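Local coordinates for UPF0098 protein YbcL (Escherichia coli, PDB 1FUX), which is of unknown function but belongs to the phosphatidylethanolamine-binding protein family, which includes a Raf kinase inhibitor protein, and forms a periplasmic homodimer, at residues 118-132 and 147-161. Sequence-based numbering, arbitrary orientation.
Sequences HHYQFKVWALKTEKI and LNANKIATAEITPVY
Trp125 lies between Leu147 and Thr154, at the junction of an antiparallel strand pair with helix 140-148 in this PEBP-fold protein. Leu147 covers one face of the indole, its CB 3.6 Å from the centroid of the six-membered ring in a CH-pi contact. Thr154 CG2 and Lys123 CE sit over the rim of the opposite face, and Asn148 OD1 meets the ring edge in plane, 3.5 Å from Trp125 CZ3. Trp125 CG is anti to its own carbonyl carbon (chi1 -50°), which keeps the indole alongside Thr154, and Trp125 NE1 hydrogen-bonds Thr51 OG1 on strand 47-54. An alanine in place of Trp125 would probably leave Leu147 without its aromatic partner and open a gap between the helix and the sheet. Leu147 CD2 also reaches Leu127 CD1 at 3.6 Å.

Strand 151-161 is one of the two outermost strands of its sheet within the chain, and strand 118-127 joins it to strand 47-54. Paired backbone hydrogen bonds link Phe122 with Ile157 and Val124 with Ala155; then a classic beta bulge sets Ile152 and Ala153 against Ala126, whose O takes a 2.8 Å hydrogen bond from Ile152 N and a weak one from Ala153 N. Toward the far end Pro159 CG packs on Phe122 CE1. At the polar edge Lys123, its chain extended, donates to two waters: one is shared with Lys151 NZ, while the other, 2.8 Å from Lys123 NZ, donates to Glu156 OE2.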
loop_
_atom_site.group_PDB
_atom_site.type_symbol
_atom_site.label_atom_id
_atom_site.label_comp_id
_atom_site.label_asym_id
_atom_site.label_seq_id
_atom_site.Cartn_x
_atom_site.Cartn_y
_atom_site.Cartn_z
ATOM N N HIS A 118 -5.163 17.239 -2.483
ATOM C CA HIS A 118 -4.502 16.028 -2.901
ATOM C C HIS A 118 -4.909 15.808 -4.355
ATOM O O HIS A 118 -5.964 16.244 -4.811
ATOM C CB HIS A 118 -4.961 14.816 -2.066
ATOM C CG HIS A 118 -4.440 14.827 -0.671
ATOM N ND1 HIS A 118 -4.403 13.684 0.090
ATOM C CD2 HIS A 118 -3.931 15.836 0.109
ATOM C CE1 HIS A 118 -3.892 13.972 1.291
ATOM N NE2 HIS A 118 -3.603 15.254 1.307
ATOM N N HIS A 119 -4.020 15.168 -5.076
ATOM C CA HIS A 119 -4.196 14.888 -6.496
ATOM C C HIS A 119 -4.565 13.434 -6.657
ATOM O O HIS A 119 -3.727 12.570 -6.342
ATOM C CB HIS A 119 -2.790 15.168 -7.091
ATOM C CG HIS A 119 -2.573 16.652 -7.021
ATOM N ND1 HIS A 119 -2.046 17.228 -5.863
ATOM C CD2 HIS A 119 -2.855 17.646 -7.887
ATOM C CE1 HIS A 119 -1.982 18.543 -6.035
ATOM N NE2 HIS A 119 -2.465 18.805 -7.246
ATOM N N TYR A 120 -5.770 13.100 -7.062
ATOM C CA TYR A 120 -6.192 11.713 -7.163
ATOM C C TYR A 120 -5.977 11.251 -8.599
ATOM O O TYR A 120 -6.650 11.843 -9.473
ATOM C CB TYR A 120 -7.693 11.575 -6.770
ATOM C CG TYR A 120 -7.777 11.977 -5.317
ATOM C CD1 TYR A 120 -7.938 13.302 -4.949
ATOM C CD2 TYR A 120 -7.680 10.989 -4.322
ATOM C CE1 TYR A 120 -7.991 13.675 -3.610
ATOM C CE2 TYR A 120 -7.694 11.365 -2.966
ATOM C CZ TYR A 120 -7.874 12.689 -2.642
ATOM O OH TYR A 120 -7.888 13.114 -1.325
ATOM N N GLN A 121 -5.034 10.361 -8.819
ATOM C CA GLN A 121 -4.743 9.919 -10.191
ATOM C C GLN A 121 -5.658 8.778 -10.570
ATOM O O GLN A 121 -5.572 7.646 -10.069
ATOM C CB GLN A 121 -3.276 9.493 -10.350
ATOM C CG GLN A 121 -2.236 10.403 -9.755
ATOM C CD GLN A 121 -0.824 9.999 -9.464
ATOM O OE1 GLN A 121 0.122 10.827 -9.536
ATOM N NE2 GLN A 121 -0.440 8.791 -9.097
ATOM N N PHE A 122 -6.573 9.064 -11.514
ATOM C CA PHE A 122 -7.499 8.074 -12.059
ATOM C C PHE A 122 -6.828 7.652 -13.367
ATOM O O PHE A 122 -6.756 8.450 -14.314
ATOM C CB PHE A 122 -8.895 8.634 -12.370
ATOM C CG PHE A 122 -9.757 8.851 -11.153
ATOM C CD1 PHE A 122 -9.474 9.864 -10.232
ATOM C CD2 PHE A 122 -10.840 8.019 -10.972
ATOM C CE1 PHE A 122 -10.303 10.007 -9.115
ATOM C CE2 PHE A 122 -11.667 8.155 -9.860
ATOM C CZ PHE A 122 -11.382 9.176 -8.962
ATOM N N LYS A 123 -6.388 6.408 -13.419
ATOM C CA LYS A 123 -5.601 5.954 -14.551
ATOM C C LYS A 123 -6.123 4.694 -15.198
ATOM O O LYS A 123 -6.481 3.701 -14.568
ATOM C CB LYS A 123 -4.189 5.692 -13.952
ATOM C CG LYS A 123 -3.122 5.140 -14.918
ATOM C CD LYS A 123 -1.799 5.506 -14.207
ATOM C CE LYS A 123 -0.578 4.837 -14.788
ATOM N NZ LYS A 123 0.598 5.059 -13.864
ATOM N N VAL A 124 -6.260 4.725 -16.554
ATOM C CA VAL A 124 -6.658 3.538 -17.258
ATOM C C VAL A 124 -5.441 2.921 -17.945
ATOM O O VAL A 124 -4.625 3.655 -18.514
ATOM C CB VAL A 124 -7.714 3.883 -18.377
ATOM C CG1 VAL A 124 -8.187 2.548 -18.913
ATOM C CG2 VAL A 124 -8.826 4.688 -17.719
ATOM N N TRP A 125 -5.296 1.628 -17.917
ATOM C CA TRP A 125 -4.214 0.848 -18.448
ATOM C C TRP A 125 -4.663 -0.091 -19.568
ATOM O O TRP A 125 -5.623 -0.833 -19.374
ATOM C CB TRP A 125 -3.583 -0.101 -17.405
ATOM C CG TRP A 125 -3.215 0.568 -16.114
ATOM C CD1 TRP A 125 -4.064 1.181 -15.227
ATOM C CD2 TRP A 125 -1.907 0.641 -15.519
ATOM N NE1 TRP A 125 -3.370 1.686 -14.139
ATOM C CE2 TRP A 125 -2.054 1.316 -14.283
ATOM C CE3 TRP A 125 -0.656 0.171 -15.930
ATOM C CZ2 TRP A 125 -0.957 1.538 -13.455
ATOM C CZ3 TRP A 125 0.427 0.418 -15.105
ATOM C CH2 TRP A 125 0.257 1.073 -13.893
ATOM N N ALA A 126 -3.917 -0.088 -20.657
ATOM C CA ALA A 126 -4.096 -0.999 -21.779
ATOM C C ALA A 126 -3.020 -2.074 -21.586
ATOM O O ALA A 126 -1.822 -1.732 -21.550
ATOM C CB ALA A 126 -3.882 -0.390 -23.151
ATOM N N LEU A 127 -3.417 -3.308 -21.388
ATOM C CA LEU A 127 -2.429 -4.339 -21.102
ATOM C C LEU A 127 -2.288 -5.374 -22.217
ATOM O O LEU A 127 -3.259 -5.744 -22.899
ATOM C CB LEU A 127 -2.837 -5.043 -19.816
ATOM C CG LEU A 127 -3.172 -4.105 -18.637
ATOM C CD1 LEU A 127 -3.906 -4.886 -17.564
ATOM C CD2 LEU A 127 -1.929 -3.412 -18.124
ATOM N N LYS A 128 -1.071 -5.940 -22.273
ATOM C CA LYS A 128 -0.748 -6.966 -23.250
ATOM C C LYS A 128 -1.142 -8.368 -22.847
ATOM O O LYS A 128 -0.791 -9.323 -23.563
ATOM C CB LYS A 128 0.769 -6.955 -23.534
ATOM C CG LYS A 128 1.625 -7.570 -22.429
ATOM C CD LYS A 128 3.098 -7.349 -22.769
ATOM C CE LYS A 128 4.003 -7.489 -21.555
ATOM N NZ LYS A 128 5.256 -6.687 -21.729
ATOM N N THR A 129 -1.879 -8.585 -21.772
ATOM C CA THR A 129 -2.313 -9.886 -21.340
ATOM C C THR A 129 -3.836 -9.910 -21.112
ATOM O O THR A 129 -4.365 -8.861 -20.758
ATOM C CB THR A 129 -1.739 -10.292 -19.966
ATOM O OG1 THR A 129 -0.431 -9.728 -19.861
ATOM C CG2 THR A 129 -1.750 -11.799 -19.880
ATOM N N GLU A 130 -4.465 -11.043 -21.354
ATOM C CA GLU A 130 -5.903 -11.136 -21.141
ATOM C C GLU A 130 -6.286 -11.207 -19.670
ATOM O O GLU A 130 -7.353 -10.708 -19.309
ATOM C CB GLU A 130 -6.487 -12.353 -21.862
ATOM C CG GLU A 130 -7.850 -12.793 -21.362
ATOM C CD GLU A 130 -8.353 -14.090 -21.967
ATOM O OE1 GLU A 130 -8.706 -14.055 -23.174
ATOM O OE2 GLU A 130 -8.383 -15.104 -21.237
ATOM N N LYS A 131 -5.572 -11.948 -18.847
ATOM C CA LYS A 131 -5.940 -12.129 -17.454
ATOM C C LYS A 131 -4.717 -12.037 -16.538
ATOM O O LYS A 131 -3.723 -12.682 -16.865
ATOM C CB LYS A 131 -6.529 -13.503 -17.157
ATOM C CG LYS A 131 -7.958 -13.807 -17.535
ATOM C CD LYS A 131 -9.012 -13.092 -16.717
ATOM C CE LYS A 131 -10.392 -13.404 -17.304
ATOM N NZ LYS A 131 -11.493 -13.213 -16.331
ATOM N N ILE A 132 -4.873 -11.326 -15.437
ATOM C CA ILE A 132 -3.783 -11.280 -14.448
ATOM C C ILE A 132 -4.398 -11.862 -13.183
ATOM O O ILE A 132 -5.613 -11.725 -13.033
ATOM C CB ILE A 132 -3.140 -9.912 -14.259
ATOM C CG1 ILE A 132 -4.099 -8.721 -14.067
ATOM C CG2 ILE A 132 -2.201 -9.613 -15.434
ATOM C CD1 ILE A 132 -3.390 -7.682 -13.171
ATOM N N LEU A 147 0.398 -4.718 -13.281
ATOM C CA LEU A 147 0.044 -3.802 -14.363
ATOM C C LEU A 147 1.291 -3.214 -15.006
ATOM O O LEU A 147 1.424 -3.082 -16.240
ATOM C CB LEU A 147 -0.825 -2.647 -13.829
ATOM C CG LEU A 147 -2.165 -3.121 -13.210
ATOM C CD1 LEU A 147 -3.019 -1.943 -12.756
ATOM C CD2 LEU A 147 -2.926 -3.932 -14.238
ATOM N N ASN A 148 2.267 -2.814 -14.159
ATOM C CA ASN A 148 3.468 -2.229 -14.784
ATOM C C ASN A 148 4.177 -3.257 -15.654
ATOM O O ASN A 148 4.767 -2.827 -16.645
ATOM C CB ASN A 148 4.449 -1.642 -13.794
ATOM C CG ASN A 148 4.055 -0.265 -13.336
ATOM O OD1 ASN A 148 3.760 0.709 -14.048
ATOM N ND2 ASN A 148 4.085 -0.159 -12.017
ATOM N N ALA A 149 4.185 -4.525 -15.333
ATOM C CA ALA A 149 4.784 -5.598 -16.105
ATOM C C ALA A 149 4.035 -5.916 -17.395
ATOM O O ALA A 149 4.552 -6.558 -18.315
ATOM C CB ALA A 149 4.793 -6.883 -15.256
ATOM N N ASN A 150 2.758 -5.539 -17.471
ATOM C CA ASN A 150 1.945 -5.852 -18.662
ATOM C C ASN A 150 1.478 -4.618 -19.386
ATOM O O ASN A 150 0.703 -4.694 -20.366
ATOM C CB ASN A 150 0.768 -6.718 -18.196
ATOM C CG ASN A 150 1.233 -8.075 -17.717
ATOM O OD1 ASN A 150 1.477 -8.968 -18.528
ATOM N ND2 ASN A 150 1.402 -8.305 -16.429
ATOM N N LYS A 151 1.898 -3.440 -18.984
ATOM C CA LYS A 151 1.512 -2.188 -19.604
ATOM C C LYS A 151 1.888 -2.025 -21.088
ATOM O O LYS A 151 3.047 -2.243 -21.438
ATOM C CB LYS A 151 2.192 -1.021 -18.892
ATOM C CG LYS A 151 1.624 0.348 -19.186
ATOM C CD LYS A 151 2.504 1.429 -18.526
ATOM C CE LYS A 151 2.474 2.718 -19.339
ATOM N NZ LYS A 151 2.827 3.948 -18.559
ATOM N N ILE A 152 0.943 -1.558 -21.895
ATOM C CA ILE A 152 1.202 -1.139 -23.268
ATOM C C ILE A 152 1.179 0.380 -23.215
ATOM O O ILE A 152 2.077 1.084 -23.647
ATOM C CB ILE A 152 0.158 -1.648 -24.287
ATOM C CG1 ILE A 152 0.118 -3.152 -24.285
ATOM C CG2 ILE A 152 0.452 -1.072 -25.674
ATOM C CD1 ILE A 152 -0.639 -3.822 -25.422
ATOM N N ALA A 153 0.079 0.943 -22.664
ATOM C CA ALA A 153 -0.087 2.369 -22.566
ATOM C C ALA A 153 -1.000 2.780 -21.412
ATOM O O ALA A 153 -1.737 1.916 -20.910
ATOM C CB ALA A 153 -0.724 2.930 -23.850
ATOM N N THR A 154 -0.958 4.027 -20.972
ATOM C CA THR A 154 -1.870 4.469 -19.918
ATOM C C THR A 154 -2.361 5.874 -20.236
ATOM O O THR A 154 -1.761 6.706 -20.960
ATOM C CB THR A 154 -1.288 4.412 -18.476
ATOM O OG1 THR A 154 -0.263 5.404 -18.372
ATOM C CG2 THR A 154 -0.744 3.034 -18.112
ATOM N N ALA A 155 -3.548 6.224 -19.694
ATOM C CA ALA A 155 -4.082 7.548 -19.790
ATOM C C ALA A 155 -4.686 7.903 -18.412
ATOM O O ALA A 155 -5.237 6.995 -17.782
ATOM C CB ALA A 155 -5.195 7.679 -20.829
ATOM N N GLU A 156 -4.634 9.143 -18.039
ATOM C CA GLU A 156 -5.158 9.450 -16.698
ATOM C C GLU A 156 -5.805 10.805 -16.583
ATOM O O GLU A 156 -5.625 11.733 -17.388
ATOM C CB GLU A 156 -3.959 9.268 -15.737
ATOM C CG GLU A 156 -2.943 10.369 -15.827
ATOM C CD GLU A 156 -1.594 10.041 -15.215
ATOM O OE1 GLU A 156 -1.260 10.565 -14.135
ATOM O OE2 GLU A 156 -0.847 9.258 -15.846
ATOM N N ILE A 157 -6.717 10.914 -15.609
ATOM C CA ILE A 157 -7.345 12.167 -15.228
ATOM C C ILE A 157 -7.002 12.434 -13.760
ATOM O O ILE A 157 -7.102 11.480 -12.996
ATOM C CB ILE A 157 -8.894 12.155 -15.303
ATOM C CG1 ILE A 157 -9.224 11.630 -16.715
ATOM C CG2 ILE A 157 -9.440 13.550 -15.065
ATOM C CD1 ILE A 157 -10.622 11.064 -16.834
ATOM N N THR A 158 -6.656 13.647 -13.401
ATOM C CA THR A 158 -6.242 13.944 -12.031
ATOM C C THR A 158 -6.982 15.080 -11.354
ATOM O O THR A 158 -6.475 16.208 -11.159
ATOM C CB THR A 158 -4.714 14.269 -12.055
ATOM O OG1 THR A 158 -3.985 13.265 -12.767
ATOM C CG2 THR A 158 -4.113 14.323 -10.657
ATOM N N PRO A 159 -8.177 14.785 -10.825
ATOM C CA PRO A 159 -8.948 15.716 -10.040
ATOM C C PRO A 159 -8.285 15.919 -8.683
ATOM O O PRO A 159 -7.319 15.220 -8.328
ATOM C CB PRO A 159 -10.322 15.047 -9.859
ATOM C CG PRO A 159 -10.070 13.579 -10.059
ATOM C CD PRO A 159 -8.890 13.503 -11.002
ATOM N N VAL A 160 -8.771 16.933 -7.969
ATOM C CA VAL A 160 -8.180 17.281 -6.672
ATOM C C VAL A 160 -9.290 17.301 -5.623
ATOM O O VAL A 160 -10.466 17.293 -5.989
ATOM C CB VAL A 160 -7.460 18.642 -6.677
ATOM C CG1 VAL A 160 -6.266 18.641 -7.640
ATOM C CG2 VAL A 160 -8.367 19.798 -7.095
ATOM N N TYR A 161 -8.896 17.347 -4.367
ATOM C CA TYR A 161 -9.919 17.456 -3.322
ATOM C C TYR A 161 -9.235 18.016 -2.087
ATOM O O TYR A 161 -8.105 17.661 -1.717
ATOM C CB TYR A 161 -10.608 16.135 -2.960
ATOM C CG TYR A 161 -11.853 16.369 -2.110
ATOM C CD1 TYR A 161 -12.953 17.051 -2.583
ATOM C CD2 TYR A 161 -11.892 15.852 -0.819
ATOM C CE1 TYR A 161 -14.086 17.248 -1.796
ATOM C CE2 TYR A 161 -13.003 16.061 -0.006
ATOM C CZ TYR A 161 -14.080 16.761 -0.507
ATOM O OH TYR A 161 -15.181 16.954 0.292
HETATM O O HOH W 1 1.190 7.735 -14.627
HETATM O O HOH W 2 2.466 3.648 -15.616
#